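Local coordinates for DNA repair protein RAD7 (Saccharomyces cerevisiae, PDB 5ZB2) that takes part in global genome nucleotide excision repair as a component of the GGR complex with RAD16 and ABF1, this piece holding its leucine-rich repeats, and interacts with ELC1, at residues 285-296 and 314-323; 357-365 and 379-390. All coordinates share one frame; numbering follows the deposited sequence.

Contact 1: 285-296 and 314-323; sequences SYFFSKVELNNL and ELLLNGARDS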
loop_
_atom_site.group_PDB
_atom_site.type_symbol
_atom_site.label_atom_id
_atom_site.label_comp_id
_atom_site.label_asym_id
_atom_site.label_seq_id
_atom_site.Cartn_x
_atom_site.Cartn_y
_atom_site.Cartn_z
ATOM N N SER A 285 40.483 -15.677 34.253
ATOM C CA SER A 285 40.540 -15.917 35.690
ATOM C C SER A 285 40.953 -14.648 36.420
ATOM O O SER A 285 40.335 -14.257 37.416
ATOM C CB SER A 285 41.514 -17.053 36.005
ATOM O OG SER A 285 41.043 -18.288 35.498
ATOM N N TYR A 286 41.995 -13.983 35.917
ATOM C CA TYR A 286 42.458 -12.731 36.505
ATOM C C TYR A 286 41.331 -11.709 36.568
ATOM O O TYR A 286 41.159 -11.020 37.582
ATOM C CB TYR A 286 43.639 -12.213 35.681
ATOM C CG TYR A 286 44.078 -10.790 35.933
ATOM C CD1 TYR A 286 44.940 -10.482 36.980
ATOM C CD2 TYR A 286 43.676 -9.762 35.090
ATOM C CE1 TYR A 286 45.364 -9.188 37.198
ATOM C CE2 TYR A 286 44.095 -8.463 35.301
ATOM C CZ TYR A 286 44.940 -8.184 36.356
ATOM O OH TYR A 286 45.360 -6.896 36.568
ATOM N N PHE A 287 40.529 -11.622 35.506
ATOM C CA PHE A 287 39.474 -10.617 35.447
ATOM C C PHE A 287 38.308 -10.979 36.358
ATOM O O PHE A 287 37.772 -10.119 37.065
ATOM C CB PHE A 287 38.998 -10.457 34.004
ATOM C CG PHE A 287 37.732 -9.674 33.876
ATOM C CD1 PHE A 287 37.700 -8.325 34.193
ATOM C CD2 PHE A 287 36.573 -10.285 33.430
ATOM C CE1 PHE A 287 36.531 -7.600 34.076
ATOM C CE2 PHE A 287 35.397 -9.566 33.306
ATOM C CZ PHE A 287 35.374 -8.222 33.631
ATOM N N PHE A 288 37.885 -12.246 36.342
ATOM C CA PHE A 288 36.709 -12.635 37.112
ATOM C C PHE A 288 36.949 -12.530 38.615
ATOM O O PHE A 288 36.019 -12.213 39.365
ATOM C CB PHE A 288 36.284 -14.060 36.743
ATOM C CG PHE A 288 35.640 -14.180 35.382
ATOM C CD1 PHE A 288 34.814 -13.180 34.888
ATOM C CD2 PHE A 288 35.865 -15.296 34.600
ATOM C CE1 PHE A 288 34.227 -13.298 33.641
ATOM C CE2 PHE A 288 35.277 -15.420 33.352
ATOM C CZ PHE A 288 34.461 -14.422 32.872
ATOM N N SER A 289 38.173 -12.789 39.082
ATOM C CA SER A 289 38.427 -12.689 40.513
ATOM C C SER A 289 38.352 -11.250 41.003
ATOM O O SER A 289 38.135 -11.027 42.198
ATOM C CB SER A 289 39.791 -13.287 40.857
ATOM O OG SER A 289 40.841 -12.453 40.408
ATOM N N LYS A 290 38.505 -10.274 40.109
ATOM C CA LYS A 290 38.479 -8.874 40.520
ATOM C C LYS A 290 37.056 -8.357 40.703
ATOM O O LYS A 290 36.805 -7.535 41.590
ATOM C CB LYS A 290 39.216 -8.020 39.489
ATOM C CG LYS A 290 39.158 -6.529 39.771
ATOM C CD LYS A 290 39.818 -5.736 38.667
ATOM C CE LYS A 290 39.943 -4.268 39.032
ATOM N NZ LYS A 290 38.617 -3.617 39.225
ATOM N N VAL A 291 36.117 -8.817 39.881
ATOM C CA VAL A 291 34.787 -8.229 39.827
ATOM C C VAL A 291 33.769 -9.197 40.412
ATOM O O VAL A 291 34.016 -10.396 40.565
ATOM C CB VAL A 291 34.398 -7.832 38.388
ATOM C CG1 VAL A 291 35.422 -6.865 37.815
ATOM C CG2 VAL A 291 34.263 -9.067 37.499
ATOM N N GLU A 292 32.601 -8.653 40.743
ATOM C CA GLU A 292 31.468 -9.426 41.232
ATOM C C GLU A 292 30.384 -9.417 40.165
ATOM O O GLU A 292 29.891 -8.349 39.783
ATOM C CB GLU A 292 30.938 -8.856 42.547
ATOM C CG GLU A 292 31.937 -8.907 43.687
ATOM C CD GLU A 292 31.367 -8.374 44.988
ATOM O OE1 GLU A 292 30.224 -7.870 44.976
ATOM O OE2 GLU A 292 32.062 -8.461 46.023
ATOM N N LEU A 293 30.017 -10.604 39.686
ATOM C CA LEU A 293 29.046 -10.731 38.606
ATOM C C LEU A 293 27.714 -11.254 39.127
ATOM O O LEU A 293 27.205 -12.270 38.641
ATOM C CB LEU A 293 29.600 -11.657 37.525
ATOM C CG LEU A 293 30.904 -11.164 36.895
ATOM C CD1 LEU A 293 31.610 -12.281 36.150
ATOM C CD2 LEU A 293 30.613 -10.000 35.965
ATOM N N ASN A 294 27.138 -10.553 40.109
ATOM C CA ASN A 294 25.921 -11.003 40.774
ATOM C C ASN A 294 24.676 -10.861 39.909
ATOM O O ASN A 294 23.605 -11.312 40.328
ATOM C CB ASN A 294 25.714 -10.220 42.074
ATOM C CG ASN A 294 26.788 -10.505 43.105
ATOM O OD1 ASN A 294 27.299 -11.622 43.194
ATOM N ND2 ASN A 294 27.131 -9.496 43.895
ATOM N N ASN A 295 24.781 -10.250 38.728
ATOM C CA ASN A 295 23.628 -10.025 37.864
ATOM C C ASN A 295 23.741 -10.751 36.529
ATOM O O ASN A 295 22.908 -10.529 35.643
ATOM C CB ASN A 295 23.438 -8.524 37.623
ATOM C CG ASN A 295 23.281 -7.741 38.912
ATOM O OD1 ASN A 295 24.250 -7.200 39.446
ATOM N ND2 ASN A 295 22.057 -7.680 39.423
ATOM N N LEU A 296 24.740 -11.611 36.358
ATOM C CA LEU A 296 24.958 -12.258 35.071
ATOM C C LEU A 296 23.883 -13.312 34.830
ATOM O O LEU A 296 23.787 -14.299 35.566
ATOM C CB LEU A 296 26.351 -12.875 35.020
ATOM C CG LEU A 296 26.827 -13.360 33.649
ATOM C CD1 LEU A 296 26.931 -12.209 32.661
ATOM C CD2 LEU A 296 28.165 -14.076 33.774
ATOM N N GLU A 314 36.388 -19.394 38.606
ATOM C CA GLU A 314 36.401 -18.004 39.056
ATOM C C GLU A 314 35.100 -17.299 38.691
ATOM O O GLU A 314 34.602 -16.467 39.459
ATOM C CB GLU A 314 37.598 -17.267 38.456
ATOM C CG GLU A 314 38.960 -17.723 38.980
ATOM C CD GLU A 314 39.175 -17.402 40.456
ATOM O OE1 GLU A 314 38.370 -16.642 41.035
ATOM O OE2 GLU A 314 40.155 -17.914 41.037
ATOM N N LEU A 315 34.536 -17.616 37.523
ATOM C CA LEU A 315 33.254 -17.033 37.135
ATOM C C LEU A 315 32.162 -17.401 38.133
ATOM O O LEU A 315 31.444 -16.531 38.639
ATOM C CB LEU A 315 32.872 -17.494 35.724
ATOM C CG LEU A 315 31.467 -17.119 35.235
ATOM C CD1 LEU A 315 31.312 -15.613 35.105
ATOM C CD2 LEU A 315 31.154 -17.802 33.910
ATOM N N LEU A 316 32.022 -18.696 38.428
ATOM C CA LEU A 316 30.948 -19.151 39.306
ATOM C C LEU A 316 31.131 -18.642 40.732
ATOM O O LEU A 316 30.165 -18.208 41.370
ATOM C CB LEU A 316 30.881 -20.677 39.292
ATOM C CG LEU A 316 30.623 -21.322 37.929
ATOM C CD1 LEU A 316 30.892 -22.809 38.001
ATOM C CD2 LEU A 316 29.201 -21.057 37.460
ATOM N N LEU A 317 32.358 -18.685 41.250
ATOM C CA LEU A 317 32.606 -18.322 42.640
ATOM C C LEU A 317 32.579 -16.819 42.893
ATOM O O LEU A 317 32.617 -16.409 44.057
ATOM C CB LEU A 317 33.954 -18.888 43.094
ATOM C CG LEU A 317 33.925 -20.316 43.650
ATOM C CD1 LEU A 317 33.238 -21.271 42.690
ATOM C CD2 LEU A 317 35.337 -20.799 43.955
ATOM N N ASN A 318 32.513 -15.988 41.854
ATOM C CA ASN A 318 32.510 -14.537 42.016
ATOM C C ASN A 318 31.147 -13.932 41.687
ATOM O O ASN A 318 31.054 -12.833 41.138
ATOM C CB ASN A 318 33.608 -13.899 41.168
ATOM C CG ASN A 318 34.987 -14.033 41.804
ATOM O OD1 ASN A 318 35.416 -13.171 42.571
ATOM N ND2 ASN A 318 35.684 -15.121 41.492
ATOM N N GLY A 319 30.068 -14.651 42.021
ATOM C CA GLY A 319 28.716 -14.130 41.972
ATOM C C GLY A 319 27.832 -14.775 40.920
ATOM O O GLY A 319 26.624 -14.924 41.147
ATOM N N ALA A 320 28.402 -15.165 39.780
ATOM C CA ALA A 320 27.588 -15.627 38.662
ATOM C C ALA A 320 26.846 -16.921 38.974
ATOM O O ALA A 320 25.820 -17.197 38.343
ATOM C CB ALA A 320 28.462 -15.816 37.424
ATOM N N ARG A 321 27.337 -17.713 39.929
ATOM C CA ARG A 321 26.721 -19.002 40.228
ATOM C C ARG A 321 25.233 -18.860 40.526
ATOM O O ARG A 321 24.422 -19.684 40.087
ATOM C CB ARG A 321 27.446 -19.652 41.411
ATOM C CG ARG A 321 26.672 -20.765 42.115
ATOM C CD ARG A 321 27.390 -21.227 43.368
ATOM N NE ARG A 321 28.581 -22.013 43.064
ATOM C CZ ARG A 321 29.402 -22.512 43.982
ATOM N NH1 ARG A 321 29.170 -22.305 45.272
ATOM N NH2 ARG A 321 30.460 -23.219 43.610
ATOM N N ASP A 322 24.855 -17.827 41.272
ATOM C CA ASP A 322 23.494 -17.686 41.765
ATOM C C ASP A 322 22.561 -16.990 40.782
ATOM O O ASP A 322 21.344 -17.002 40.999
ATOM C CB ASP A 322 23.503 -16.916 43.088
ATOM C CG ASP A 322 24.306 -17.622 44.163
ATOM O OD1 ASP A 322 24.174 -18.860 44.288
ATOM O OD2 ASP A 322 25.076 -16.942 44.875
ATOM N N SER A 323 23.089 -16.396 39.711
ATOM C CA SER A 323 22.277 -15.628 38.780
ATOM C C SER A 323 22.162 -16.246 37.392
ATOM O O SER A 323 21.182 -15.968 36.697
ATOM C CB SER A 323 22.843 -14.206 38.643
ATOM O OG SER A 323 24.221 -14.237 38.319
#

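Contact 2: 357-365 and 379-390; sequences RCVDDSVIQ and VFGDNLVTEKAT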
loop_
_atom_site.group_PDB
_atom_site.type_symbol
_atom_site.label_atom_id
_atom_site.label_comp_id
_atom_site.label_asym_id
_atom_site.label_seq_id
_atom_site.Cartn_x
_atom_site.Cartn_y
_atom_site.Cartn_z
ATOM N N ARG A 357 34.933 -32.344 25.542
ATOM C CA ARG A 357 35.545 -33.670 25.591
ATOM C C ARG A 357 35.280 -34.384 26.914
ATOM O O ARG A 357 34.869 -35.548 26.932
ATOM C CB ARG A 357 37.048 -33.521 25.343
ATOM C CG ARG A 357 37.897 -34.763 25.582
ATOM C CD ARG A 357 39.378 -34.409 25.514
ATOM N NE ARG A 357 39.711 -33.333 26.444
ATOM C CZ ARG A 357 39.887 -33.496 27.752
ATOM N NH1 ARG A 357 39.769 -34.698 28.302
ATOM N NH2 ARG A 357 40.176 -32.450 28.512
ATOM N N CYS A 358 35.524 -33.706 28.037
ATOM C CA CYS A 358 35.551 -34.387 29.327
ATOM C C CYS A 358 34.177 -34.855 29.800
ATOM O O CYS A 358 34.116 -35.661 30.733
ATOM C CB CYS A 358 36.170 -33.472 30.387
ATOM S SG CYS A 358 35.114 -32.097 30.869
ATOM N N VAL A 359 33.085 -34.390 29.191
ATOM C CA VAL A 359 31.753 -34.715 29.693
ATOM C C VAL A 359 31.485 -36.203 29.510
ATOM O O VAL A 359 31.682 -36.758 28.421
ATOM C CB VAL A 359 30.685 -33.865 28.986
ATOM C CG1 VAL A 359 29.286 -34.218 29.488
ATOM C CG2 VAL A 359 30.954 -32.387 29.203
ATOM N N ASP A 360 31.030 -36.855 30.577
ATOM C CA ASP A 360 30.627 -38.256 30.527
ATOM C C ASP A 360 29.382 -38.418 31.394
ATOM O O ASP A 360 28.825 -37.440 31.902
ATOM C CB ASP A 360 31.775 -39.181 30.966
ATOM C CG ASP A 360 32.223 -38.934 32.400
ATOM O OD1 ASP A 360 31.418 -38.443 33.218
ATOM O OD2 ASP A 360 33.393 -39.247 32.711
ATOM N N ASP A 361 28.949 -39.667 31.572
ATOM C CA ASP A 361 27.728 -39.927 32.331
ATOM C C ASP A 361 27.847 -39.413 33.759
ATOM O O ASP A 361 26.882 -38.875 34.314
ATOM C CB ASP A 361 27.417 -41.424 32.326
ATOM C CG ASP A 361 27.121 -41.954 30.936
ATOM O OD1 ASP A 361 26.612 -41.178 30.097
ATOM O OD2 ASP A 361 27.395 -43.145 30.682
ATOM N N SER A 362 29.023 -39.571 34.371
ATOM C CA SER A 362 29.217 -39.102 35.739
ATOM C C SER A 362 29.013 -37.598 35.851
ATOM O O SER A 362 28.509 -37.115 36.871
ATOM C CB SER A 362 30.614 -39.483 36.229
ATOM O OG SER A 362 30.791 -40.889 36.218
ATOM N N VAL A 363 29.398 -36.843 34.821
ATOM C CA VAL A 363 29.216 -35.394 34.852
ATOM C C VAL A 363 27.738 -35.044 34.716
ATOM O O VAL A 363 27.200 -34.243 35.489
ATOM C CB VAL A 363 30.061 -34.724 33.753
ATOM C CG1 VAL A 363 29.909 -33.212 33.811
ATOM C CG2 VAL A 363 31.527 -35.116 33.889
ATOM N N ILE A 364 27.062 -35.637 33.728
ATOM C CA ILE A 364 25.628 -35.411 33.566
ATOM C C ILE A 364 24.890 -35.775 34.847
ATOM O O ILE A 364 23.993 -35.049 35.293
ATOM C CB ILE A 364 25.096 -36.212 32.361
ATOM C CG1 ILE A 364 25.783 -35.759 31.066
ATOM C CG2 ILE A 364 23.579 -36.085 32.247
ATOM C CD1 ILE A 364 25.603 -34.281 30.730
ATOM N N GLN A 365 25.249 -36.909 35.450
ATOM C CA GLN A 365 24.651 -37.308 36.718
ATOM C C GLN A 365 24.840 -36.225 37.771
ATOM O O GLN A 365 23.875 -35.778 38.402
ATOM C CB GLN A 365 25.268 -38.630 37.183
ATOM C CG GLN A 365 24.885 -39.075 38.593
ATOM C CD GLN A 365 23.432 -39.484 38.715
ATOM O OE1 GLN A 365 22.585 -39.067 37.925
ATOM N NE2 GLN A 365 23.137 -40.312 39.710
ATOM N N VAL A 379 24.679 -32.273 24.593
ATOM C CA VAL A 379 25.872 -33.105 24.661
ATOM C C VAL A 379 26.317 -33.551 23.268
ATOM O O VAL A 379 27.019 -34.549 23.127
ATOM C CB VAL A 379 25.652 -34.319 25.585
ATOM C CG1 VAL A 379 25.374 -33.858 27.014
ATOM C CG2 VAL A 379 24.518 -35.191 25.067
ATOM N N PHE A 380 25.917 -32.813 22.238
ATOM C CA PHE A 380 26.291 -33.162 20.877
ATOM C C PHE A 380 27.805 -33.257 20.760
ATOM O O PHE A 380 28.522 -32.306 21.087
ATOM C CB PHE A 380 25.739 -32.126 19.900
ATOM C CG PHE A 380 25.935 -32.493 18.459
ATOM C CD1 PHE A 380 27.125 -32.202 17.809
ATOM C CD2 PHE A 380 24.932 -33.136 17.755
ATOM C CE1 PHE A 380 27.307 -32.543 16.483
ATOM C CE2 PHE A 380 25.107 -33.480 16.428
ATOM C CZ PHE A 380 26.296 -33.183 15.791
ATOM N N GLY A 381 28.290 -34.409 20.301
ATOM C CA GLY A 381 29.709 -34.639 20.150
ATOM C C GLY A 381 30.376 -35.306 21.333
ATOM O O GLY A 381 31.528 -35.744 21.205
ATOM N N ASP A 382 29.696 -35.399 22.477
ATOM C CA ASP A 382 30.262 -36.005 23.682
ATOM C C ASP A 382 30.040 -37.511 23.606
ATOM O O ASP A 382 29.079 -38.052 24.156
ATOM C CB ASP A 382 29.629 -35.408 24.933
ATOM C CG ASP A 382 29.763 -33.895 24.990
ATOM O OD1 ASP A 382 30.706 -33.355 24.373
ATOM O OD2 ASP A 382 28.926 -33.246 25.653
ATOM N N ASN A 383 30.956 -38.198 22.921
ATOM C CA ASN A 383 30.773 -39.620 22.649
ATOM C C ASN A 383 30.729 -40.446 23.929
ATOM O O ASN A 383 30.113 -41.517 23.952
ATOM C CB ASN A 383 31.891 -40.117 21.731
ATOM C CG ASN A 383 31.906 -39.404 20.390
ATOM O OD1 ASN A 383 30.858 -39.033 19.859
ATOM N ND2 ASN A 383 33.097 -39.202 19.841
ATOM N N LEU A 384 31.364 -39.970 25.001
ATOM C CA LEU A 384 31.400 -40.707 26.258
ATOM C C LEU A 384 30.085 -40.637 27.030
ATOM O O LEU A 384 30.007 -41.190 28.133
ATOM C CB LEU A 384 32.544 -40.192 27.138
ATOM C CG LEU A 384 33.987 -40.517 26.725
ATOM C CD1 LEU A 384 34.206 -42.021 26.562
ATOM C CD2 LEU A 384 34.401 -39.771 25.459
ATOM N N VAL A 385 29.065 -39.977 26.491
ATOM C CA VAL A 385 27.732 -39.977 27.086
ATOM C C VAL A 385 26.928 -41.090 26.426
ATOM O O VAL A 385 26.666 -41.044 25.218
ATOM C CB VAL A 385 27.040 -38.617 26.908
ATOM C CG1 VAL A 385 25.669 -38.628 27.572
ATOM C CG2 VAL A 385 27.899 -37.491 27.479
ATOM N N THR A 386 26.531 -42.084 27.215
ATOM C CA THR A 386 25.850 -43.271 26.714
ATOM C C THR A 386 24.367 -43.223 27.068
ATOM O O THR A 386 23.867 -42.256 27.651
ATOM C CB THR A 386 26.492 -44.539 27.282
ATOM O OG1 THR A 386 26.314 -44.576 28.704
ATOM C CG2 THR A 386 27.972 -44.582 26.959
ATOM N N GLU A 387 23.659 -44.296 26.700
ATOM C CA GLU A 387 22.250 -44.414 27.062
ATOM C C GLU A 387 22.071 -44.478 28.571
ATOM O O GLU A 387 21.032 -44.057 29.094
ATOM C CB GLU A 387 21.635 -45.652 26.397
ATOM C CG GLU A 387 22.072 -47.005 26.969
ATOM C CD GLU A 387 23.474 -47.406 26.553
ATOM O OE1 GLU A 387 23.889 -47.045 25.434
ATOM O OE2 GLU A 387 24.161 -48.085 27.345
ATOM N N LYS A 388 23.070 -44.994 29.287
ATOM C CA LYS A 388 23.010 -45.130 30.737
ATOM C C LYS A 388 23.045 -43.790 31.462
ATOM O O LYS A 388 22.966 -43.775 32.695
ATOM C CB LYS A 388 24.170 -46.014 31.208
ATOM C CG LYS A 388 24.044 -46.534 32.631
ATOM C CD LYS A 388 25.190 -47.475 32.970
ATOM C CE LYS A 388 25.089 -47.993 34.395
ATOM N NZ LYS A 388 26.224 -48.891 34.745
ATOM N N ALA A 389 23.156 -42.673 30.742
ATOM C CA ALA A 389 23.174 -41.358 31.370
ATOM C C ALA A 389 21.899 -41.131 32.173
ATOM O O ALA A 389 20.814 -40.988 31.600
ATOM C CB ALA A 389 23.343 -40.261 30.318
ATOM N N THR A 390 22.023 -41.099 33.498
ATOM C CA THR A 390 20.866 -40.883 34.356
ATOM C C THR A 390 20.242 -39.524 34.069
ATOM O O THR A 390 20.941 -38.511 33.975
ATOM C CB THR A 390 21.277 -40.977 35.827
ATOM O OG1 THR A 390 21.820 -42.276 36.093
ATOM C CG2 THR A 390 20.083 -40.731 36.749
HETATM O O HOH W 1 30.337 -42.401 30.696
#

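Contact 1: 285-296 and 314-323
L315 and F288 meet between two neighbouring helices of the leucine-rich repeat solenoid, 281-290 and 309-320. The short helical segments run nearly parallel, 14° apart, with their axes 8.4 Å from each other. CD1 of L315 sits over one face of the F288 ring, a CH-pi contact 4.1 Å from the centroid, while its CB lies over the face too, nearest CD2 and CE2. L315 CD1 also meets the leucines of the loop after helix 281-290: L293 CD1 is 3.5 Å from L315 CD1, and L296 CD2 packs against L315 CD1 and A320 CB. L293 and L296 each cross L315 at about a right angle. On the outer side, the carboxylate end of E314 folds back at chi2, bringing OE1 beside CB of S289.

Behind this apolar layer N318 joins helix 309-320 to the loop after helix 281-290. Its backbone O receives the N-H of L293 in a nearly straight bond of 2.9 Å (168° at the hydrogen), while its amide turns back into its own helix: ND2 donates in plane to a lone pair of E314 O at 2.7 Å and more weakly to E314 OE1. The amide is thereby held with CG 3.2 Å from F288 O. G319, with no side chain on the side facing the loop, lets the L293-L296 turn come close, and N294 OD1 lies 3.1 Å from G319 CA. Further out, backbone bonds from E292 to E264 and C266 tie the loop after helix 281-290 to the chain between helix 251-261 and strand 270-272. At the far end S323 OG donates to L296 O at 2.8 Å, tilted 30° from the carbonyl plane.

Contact 2: 357-365 and 379-390
D361, in the first turn of helix 361-370, reaches across to the loop 379-390 that follows strand 376-378 near the end of the leucine-rich repeats. From CB its side chain leaves with CG anti to the carbonyl carbon (chi1 -64°), and CG comes to 3.5 Å from T386 OG1. The carboxylate then divides its work. OD1 accepts the backbone N-H of T386 at 3.0 Å on its syn lone pair, with CB of A389 3.4 Å away and V385 CG1 alongside. OD2 takes the T386 hydroxyl, OG1, at 2.7 Å, again from the syn side but 17° out of the carboxylate plane. The same OG1 receives a weak bond from K388 N inside the T386-A389 turn. A water links the start of the helix to the loop, accepting from D361 N and donating to L384 O.

Side-chain packing flanks this grip. V359 CG1 meets V385 CG2, and V359 CB lies against the carboxylate oxygen OD2 of D382. One turn along the helix, I364 CD1 reaches V379 CG1 tip to tip at 3.7 Å, and both I364 and A389 also touch L397 of strand 396-398. Just before D361, D360 caps the helix by accepting V363 N. Two donors from one threonine, one on each oxygen, fix the rotation of the D361 carboxylate and would probably favour its charged form.

How the contacts relate
Contact 1 closes before contact 2 opens along the chain, and both lie in the later part of the leucine-rich repeat solenoid, their centres 27 Å apart and their nearest atoms about 11 Å apart without touching. Strands 298-300, 326-328, 350-352, 376-378 and 396-398 follow one another in parallel order past both places. Contact 1 joins successive helices, 281-290 and 309-320, with the loops leading from them; contact 2 joins helix 361-370 to the loop before the last strand, where no helix follows. Helix 337-341 comes between, with F340 touching V359. Side-by-side helix packing thus gives way to a loop where the solenoid ends.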